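Local coordinates for protein pilin, type IV (Thermus thermophilus, PDB 4BHR) that is a type IV pilin that carries an N-terminal transmembrane helix and probably takes part in pilus assembly or adhesion, at residues Tyr10-Asn13 and Val14-Val18; Glu21-Pro24 and Thr25-Ala28; Asn55-Gly58 and Val59-Thr62. One frame throughout, in Å; residues are numbered along the deposited sequence.

Contact 1: residues Tyr10-Asn13 and Val14-Val18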
loop_
_atom_site.group_PDB
_atom_site.type_symbol
_atom_site.label_atom_id
_atom_site.label_comp_id
_atom_site.label_asym_id
_atom_site.label_seq_id
_atom_site.Cartn_x
_atom_site.Cartn_y
_atom_site.Cartn_z
ATOM N N TYR A 10 2.810 7.315 5.199
ATOM C CA TYR A 10 3.504 6.069 4.943
ATOM C C TYR A 10 2.746 5.213 3.912
ATOM O O TYR A 10 3.359 4.675 3.010
ATOM C CB TYR A 10 3.671 5.272 6.226
ATOM C CG TYR A 10 4.405 3.948 6.030
ATOM C CD1 TYR A 10 5.766 3.918 5.749
ATOM C CD2 TYR A 10 3.728 2.739 6.116
ATOM C CE1 TYR A 10 6.435 2.723 5.594
ATOM C CE2 TYR A 10 4.398 1.527 5.945
ATOM C CZ TYR A 10 5.754 1.523 5.707
ATOM O OH TYR A 10 6.420 0.334 5.546
ATOM N N VAL A 11 1.430 5.094 4.070
ATOM C CA VAL A 11 0.615 4.314 3.133
ATOM C C VAL A 11 0.723 4.836 1.702
ATOM O O VAL A 11 0.906 4.048 0.741
ATOM C CB VAL A 11 -0.847 4.198 3.621
ATOM C CG1 VAL A 11 -1.792 3.873 2.502
ATOM C CG2 VAL A 11 -0.919 3.214 4.801
ATOM N N ARG A 12 0.690 6.168 1.546
ATOM C CA ARG A 12 0.727 6.755 0.233
ATOM C C ARG A 12 2.119 6.577 -0.360
ATOM O O ARG A 12 2.256 6.331 -1.558
ATOM C CB ARG A 12 0.324 8.230 0.283
ATOM C CG ARG A 12 0.171 8.872 -1.108
ATOM C CD ARG A 12 -0.922 8.209 -1.906
ATOM N NE ARG A 12 -1.065 8.677 -3.298
ATOM C CZ ARG A 12 -0.343 8.211 -4.302
ATOM N NH1 ARG A 12 0.633 7.323 -4.081
ATOM N NH2 ARG A 12 -0.563 8.658 -5.522
ATOM N N ASN A 13 3.155 6.717 0.482
ATOM C CA ASN A 13 4.503 6.537 0.032
ATOM C C ASN A 13 4.797 5.069 -0.363
ATOM O O ASN A 13 5.500 4.800 -1.346
ATOM C CB ASN A 13 5.499 7.079 1.074
ATOM C CG ASN A 13 5.365 8.603 1.298
ATOM O OD1 ASN A 13 4.902 9.381 0.431
ATOM N ND2 ASN A 13 5.756 9.033 2.494
ATOM N N VAL A 14 4.198 4.117 0.358
ATOM C CA VAL A 14 4.286 2.704 -0.021
ATOM C C VAL A 14 3.649 2.509 -1.382
ATOM O O VAL A 14 4.181 1.807 -2.254
ATOM C CB VAL A 14 3.643 1.781 1.028
ATOM C CG1 VAL A 14 3.465 0.361 0.475
ATOM C CG2 VAL A 14 4.481 1.726 2.286
ATOM N N ALA A 15 2.485 3.108 -1.576
ATOM C CA ALA A 15 1.820 2.998 -2.887
ATOM C C ALA A 15 2.661 3.546 -4.051
ATOM O O ALA A 15 2.805 2.888 -5.070
ATOM C CB ALA A 15 0.438 3.666 -2.839
ATOM N N THR A 16 3.285 4.713 -3.854
ATOM C CA THR A 16 4.273 5.241 -4.810
ATOM C C THR A 16 5.402 4.270 -5.125
ATOM O O THR A 16 5.748 4.050 -6.319
ATOM C CB THR A 16 4.831 6.592 -4.313
ATOM O OG1 THR A 16 3.749 7.513 -4.261
ATOM C CG2 THR A 16 5.875 7.135 -5.340
ATOM N N ALA A 17 5.948 3.647 -4.069
ATOM C CA ALA A 17 7.026 2.691 -4.212
ATOM C C ALA A 17 6.615 1.406 -4.935
ATOM O O ALA A 17 7.394 0.832 -5.691
ATOM C CB ALA A 17 7.646 2.386 -2.839
ATOM N N VAL A 18 5.393 0.930 -4.706
ATOM C CA VAL A 18 4.905 -0.256 -5.397
ATOM C C VAL A 18 4.719 0.084 -6.876
ATOM O O VAL A 18 5.093 -0.712 -7.732
ATOM C CB VAL A 18 3.518 -0.715 -4.810
ATOM C CG1 VAL A 18 2.904 -1.827 -5.690
ATOM C CG2 VAL A 18 3.601 -1.131 -3.351
HETATM O O HOH W 1 3.725 9.484 -2.169
#

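Contact 2: residues Glu21-Pro24 and Thr25-Ala28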
loop_
_atom_site.group_PDB
_atom_site.type_symbol
_atom_site.label_atom_id
_atom_site.label_comp_id
_atom_site.label_asym_id
_atom_site.label_seq_id
_atom_site.Cartn_x
_atom_site.Cartn_y
_atom_site.Cartn_z
ATOM N N GLU A 21 7.691 -0.136 -8.959
ATOM C CA GLU A 21 8.143 -1.502 -9.257
ATOM C C GLU A 21 7.385 -2.158 -10.428
ATOM O O GLU A 21 7.678 -3.297 -10.793
ATOM C CB GLU A 21 8.038 -2.403 -8.035
ATOM C CG GLU A 21 8.937 -1.932 -6.905
ATOM C CD GLU A 21 10.387 -1.945 -7.326
ATOM O OE1 GLU A 21 10.854 -2.977 -7.908
ATOM O OE2 GLU A 21 11.058 -0.917 -7.092
ATOM N N ARG A 22 6.400 -1.453 -10.993
ATOM C CA ARG A 22 5.662 -2.004 -12.135
ATOM C C ARG A 22 6.642 -2.257 -13.288
ATOM O O ARG A 22 7.466 -1.403 -13.545
ATOM C CB ARG A 22 4.572 -1.034 -12.563
ATOM C CG ARG A 22 3.534 -1.660 -13.476
ATOM C CD ARG A 22 2.457 -0.641 -13.874
ATOM N NE ARG A 22 1.554 -0.233 -12.777
ATOM C CZ ARG A 22 0.497 -0.948 -12.352
ATOM N NH1 ARG A 22 0.203 -2.134 -12.916
ATOM N NH2 ARG A 22 -0.264 -0.475 -11.356
ATOM N N ASP A 23 6.522 -3.408 -13.950
ATOM C CA ASP A 23 7.420 -3.775 -15.064
ATOM C C ASP A 23 7.301 -2.720 -16.147
ATOM O O ASP A 23 6.185 -2.351 -16.523
ATOM C CB ASP A 23 7.057 -5.159 -15.586
ATOM C CG ASP A 23 8.064 -5.673 -16.585
ATOM O OD1 ASP A 23 9.061 -6.289 -16.149
ATOM O OD2 ASP A 23 7.870 -5.419 -17.791
ATOM N N PRO A 24 8.438 -2.172 -16.619
ATOM C CA PRO A 24 8.354 -1.078 -17.594
ATOM C C PRO A 24 7.922 -1.586 -18.971
ATOM O O PRO A 24 7.396 -0.811 -19.768
ATOM C CB PRO A 24 9.786 -0.512 -17.636
ATOM C CG PRO A 24 10.664 -1.608 -17.095
ATOM C CD PRO A 24 9.824 -2.476 -16.209
ATOM N N THR A 25 8.125 -2.870 -19.254
ATOM C CA THR A 25 7.741 -3.400 -20.568
ATOM C C THR A 25 6.293 -3.895 -20.617
ATOM O O THR A 25 5.560 -3.533 -21.531
ATOM C CB THR A 25 8.677 -4.518 -21.070
ATOM O OG1 THR A 25 8.436 -5.719 -20.329
ATOM C CG2 THR A 25 10.120 -4.124 -20.908
ATOM N N THR A 26 5.883 -4.713 -19.646
ATOM C CA THR A 26 4.532 -5.265 -19.644
ATOM C C THR A 26 3.508 -4.503 -18.783
ATOM O O THR A 26 2.317 -4.755 -18.925
ATOM C CB THR A 26 4.515 -6.712 -19.140
ATOM O OG1 THR A 26 4.980 -6.733 -17.782
ATOM C CG2 THR A 26 5.401 -7.626 -20.011
ATOM N N GLY A 27 3.959 -3.620 -17.884
ATOM C CA GLY A 27 3.050 -2.943 -16.916
ATOM C C GLY A 27 2.584 -3.850 -15.796
ATOM O O GLY A 27 1.669 -3.503 -15.050
ATOM N N ALA A 28 3.188 -5.022 -15.655
ATOM C CA ALA A 28 2.764 -5.985 -14.633
ATOM C C ALA A 28 3.268 -5.545 -13.269
ATOM O O ALA A 28 4.382 -5.016 -13.180
ATOM C CB ALA A 28 3.336 -7.353 -14.943
#

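Contact 3: residues Asn55-Gly58 and Val59-Thr62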
loop_
_atom_site.group_PDB
_atom_site.type_symbol
_atom_site.label_atom_id
_atom_site.label_comp_id
_atom_site.label_asym_id
_atom_site.label_seq_id
_atom_site.Cartn_x
_atom_site.Cartn_y
_atom_site.Cartn_z
ATOM N N ASN A 55 -5.138 -6.292 -6.497
ATOM C CA ASN A 55 -6.575 -6.214 -6.782
ATOM C C ASN A 55 -6.945 -7.282 -7.827
ATOM O O ASN A 55 -6.091 -7.735 -8.599
ATOM C CB ASN A 55 -6.936 -4.833 -7.332
ATOM C CG ASN A 55 -6.912 -3.717 -6.253
ATOM O OD1 ASN A 55 -6.326 -3.887 -5.178
ATOM N ND2 ASN A 55 -7.484 -2.562 -6.583
ATOM N N ASN A 56 -8.197 -7.712 -7.796
ATOM C CA ASN A 56 -8.636 -8.727 -8.751
ATOM C C ASN A 56 -8.464 -8.332 -10.243
ATOM O O ASN A 56 -8.434 -9.207 -11.138
ATOM C CB ASN A 56 -10.081 -9.137 -8.431
ATOM C CG ASN A 56 -10.198 -9.927 -7.120
ATOM O OD1 ASN A 56 -9.282 -10.631 -6.701
ATOM N ND2 ASN A 56 -11.353 -9.813 -6.477
ATOM N N ASP A 57 -8.347 -7.036 -10.541
ATOM C CA ASP A 57 -8.227 -6.645 -11.935
ATOM C C ASP A 57 -6.883 -6.976 -12.543
ATOM O O ASP A 57 -6.681 -6.822 -13.755
ATOM C CB ASP A 57 -8.639 -5.170 -12.159
ATOM C CG ASP A 57 -7.663 -4.163 -11.550
ATOM O OD1 ASP A 57 -6.643 -4.568 -10.974
ATOM O OD2 ASP A 57 -7.920 -2.954 -11.709
ATOM N N GLY A 58 -5.934 -7.374 -11.694
ATOM C CA GLY A 58 -4.609 -7.727 -12.166
ATOM C C GLY A 58 -3.764 -6.539 -12.589
ATOM O O GLY A 58 -2.671 -6.708 -13.149
ATOM N N VAL A 59 -4.249 -5.325 -12.308
ATOM C CA VAL A 59 -3.481 -4.122 -12.652
ATOM C C VAL A 59 -3.159 -3.261 -11.419
ATOM O O VAL A 59 -2.070 -2.668 -11.322
ATOM C CB VAL A 59 -4.257 -3.272 -13.696
ATOM C CG1 VAL A 59 -3.616 -1.912 -13.913
ATOM C CG2 VAL A 59 -4.296 -4.050 -15.029
ATOM N N ASN A 60 -4.151 -3.131 -10.552
ATOM C CA ASN A 60 -4.075 -2.243 -9.386
ATOM C C ASN A 60 -3.799 -2.989 -8.113
ATOM O O ASN A 60 -3.815 -4.248 -8.089
ATOM C CB ASN A 60 -5.400 -1.449 -9.317
ATOM C CG ASN A 60 -5.453 -0.364 -10.345
ATOM O OD1 ASN A 60 -4.669 0.592 -10.282
ATOM N ND2 ASN A 60 -6.376 -0.481 -11.345
ATOM N N PHE A 61 -3.549 -2.227 -7.042
ATOM C CA PHE A 61 -3.196 -2.844 -5.756
ATOM C C PHE A 61 -3.812 -2.023 -4.631
ATOM O O PHE A 61 -4.230 -0.874 -4.814
ATOM C CB PHE A 61 -1.652 -2.917 -5.583
ATOM C CG PHE A 61 -0.979 -1.566 -5.738
ATOM C CD1 PHE A 61 -0.815 -0.753 -4.606
ATOM C CD2 PHE A 61 -0.530 -1.100 -6.973
ATOM C CE1 PHE A 61 -0.239 0.527 -4.718
ATOM C CE2 PHE A 61 0.034 0.163 -7.097
ATOM C CZ PHE A 61 0.191 0.981 -5.970
ATOM N N THR A 62 -3.819 -2.593 -3.461
ATOM C CA THR A 62 -4.329 -1.897 -2.250
ATOM C C THR A 62 -3.272 -2.012 -1.154
ATOM O O THR A 62 -2.749 -3.095 -0.869
ATOM C CB THR A 62 -5.647 -2.518 -1.738
ATOM O OG1 THR A 62 -6.659 -2.403 -2.762
ATOM C CG2 THR A 62 -6.180 -1.763 -0.461
HETATM O O HOH W 2 -3.579 -6.695 -9.406
#

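Contact 1: residues Tyr10-Asn13 and Val14-Val18
One face of the Tyr10 ring is covered by Val14 CG2, which sits 3.8 Å from the ring centroid and 17° off its normal, a CH-pi contact displaced toward the CZ and CE2 rim. With CG anti to the backbone N (chi1 -180°), the ring lies beside its own carbonyl and along the helix, where the residue four places on can reach it. The second flat group, the Arg12 guanidinium, has Thr16 N in its plane at the edge, while Thr16 OG1 and Ala15 CB approach obliquely; NH1 stands 3.1 Å from Thr16 OG1, the two side chains crossing at about a right angle. A water spans Asn13 OD1 and Thr16 OG1, at 2.9 Å from Asn13 OD1, to which it donates.

Beneath these side chains runs the regular i to i+4 bonding of helix 6-20: Val14 N to Tyr10 O is 2.8 Å, and Thr16 N meets Arg12 O with an N-H...O angle of 168°. Tyr10 OH bonds to Val40 O, and the ring also packs on Cys36 and Cys50, which form a disulfide. Replacing Tyr10 with an alanine would probably leave Val40 O without this donor and open a gap beside Val14 and the disulfide. Val11 and Ala15 pack on strands 61-67 and 74-78, Val14 on strands 47-54 and 61-67, whereas Asn13 and Thr16 are exposed. The chemistry thus divides this amphipathic helix: apolar side chains and one anchored hydroxyl join it to the sheet and the disulfide-linked region, and water-bridged polar groups occupy its outer side.

Contact 2: residues Glu21-Pro24 and Thr25-Ala28
Asp23 OD2 gathers the donors of the turn that follows it. Thr25 OG1 donates to Asp23 OD2 at 2.6 Å, nearly in line with the carboxylate C-O bond; Thr26 N reaches the anti lone pair of the same oxygen at 2.8 Å with an N-H...O angle of 170°; and Thr25 N comes from 48° above the carboxylate plane. Thr26 OG1 adds a weak bond. Both threonine hydroxyls lie between backbone N and carbonyl carbon, which brings them to the same carboxylate oxygen. Thr26 OG1 also accepts from Ala28 N, forming an ST turn.

Two backbone bonds close the loop. Asp23 N donates to Ala28 O at 2.8 Å, in the carbonyl plane, and Gly27 N reaches Asp23 O at 2.9 Å from above the plane of that carbonyl. Gly27 turns the chain with a positive phi. Its own carbonyl oxygen, Gly27 O, is taken by Arg22 NH1 at 2.9 Å, in the guanidinium plane, while Arg22 CG and CD lie alongside the same oxygen.

Arg22 has further partners: NE forms a salt bridge with Glu19 near the end of helix 6-20, and NH1 also bonds to Val59 O, before strand 61-67. This surface loop, its centre about 17 Å from that of the chain, leaves the helix and heads for strand 34-35, with Arg22 connecting its base to both the helix and the 55-62 hairpin connection.

Contact 3: residues Asn55-Gly58 and Val59-Thr62
Asn55 to Gly58 form a type I beta turn, closed by Gly58 N to Asn55 O, and Gly58 then takes a positive phi before the chain returns so that Asn55 N donates to Asn60 O at 2.9 Å.

The Asp57 carboxylate ties the turn to the residues that follow it. Asp57 OD1 accepts two backbone N-H groups: Val59 N at 2.8 Å, from 55° above the carboxylate plane, and Asn60 N at 2.9 Å on the syn side, almost straight at 176°. The other oxygen, Asp57 OD2, offers its syn lone pair to Asn60 ND2, 2.9 Å away, with OD2 close to the amide plane. Because CG of Asp57 stands between the backbone N and the carbonyl carbon (chi1 69°), the end of the side chain swings back so that both oxygens meet these donors. The opposite end of the Asn60 amide, OD1, bonds to Ser79 OG.

On the other limb, Asn55 OD1 receives the Thr62 hydroxyl, OG1, at 2.9 Å, in the carbonyl plane and on a lone pair, with the two side chains crossing at about a right angle. Asn55 ND2 is held by Asp78 OD1, so both ends of this amide have partners. A water donates to Asn55 O and Asn60 O, bridging the two limbs on the loop side of the Asn55 N to Asn60 O bond.

Phe61 points away from the turn and faces helix 6-20. The whole forms the connection of a beta hairpin between antiparallel strands 47-54 and 61-67, within the helix-on-sheet globular domain of a type IV pilin.

Contact 1 is partly buried, with four of its eight touching residues in the interior, whereas contacts 2 and 3 are surface loops about 13 Å apart between centres. Contact 1 lies on helix 6-20, and contact 2 begins just beyond that helix; contact 3 leads into strand 61-67. Phe61 joins contacts 1 and 3 by packing, its CD2 3.7 Å from Val18 CG1, while Arg22 connects the two loops of contacts 2 and 3. Both loops gather backbone N-H groups on an aspartate and turn at a glycine of positive phi, while the helix instead combines regular backbone bonding with apolar packing against the sheet.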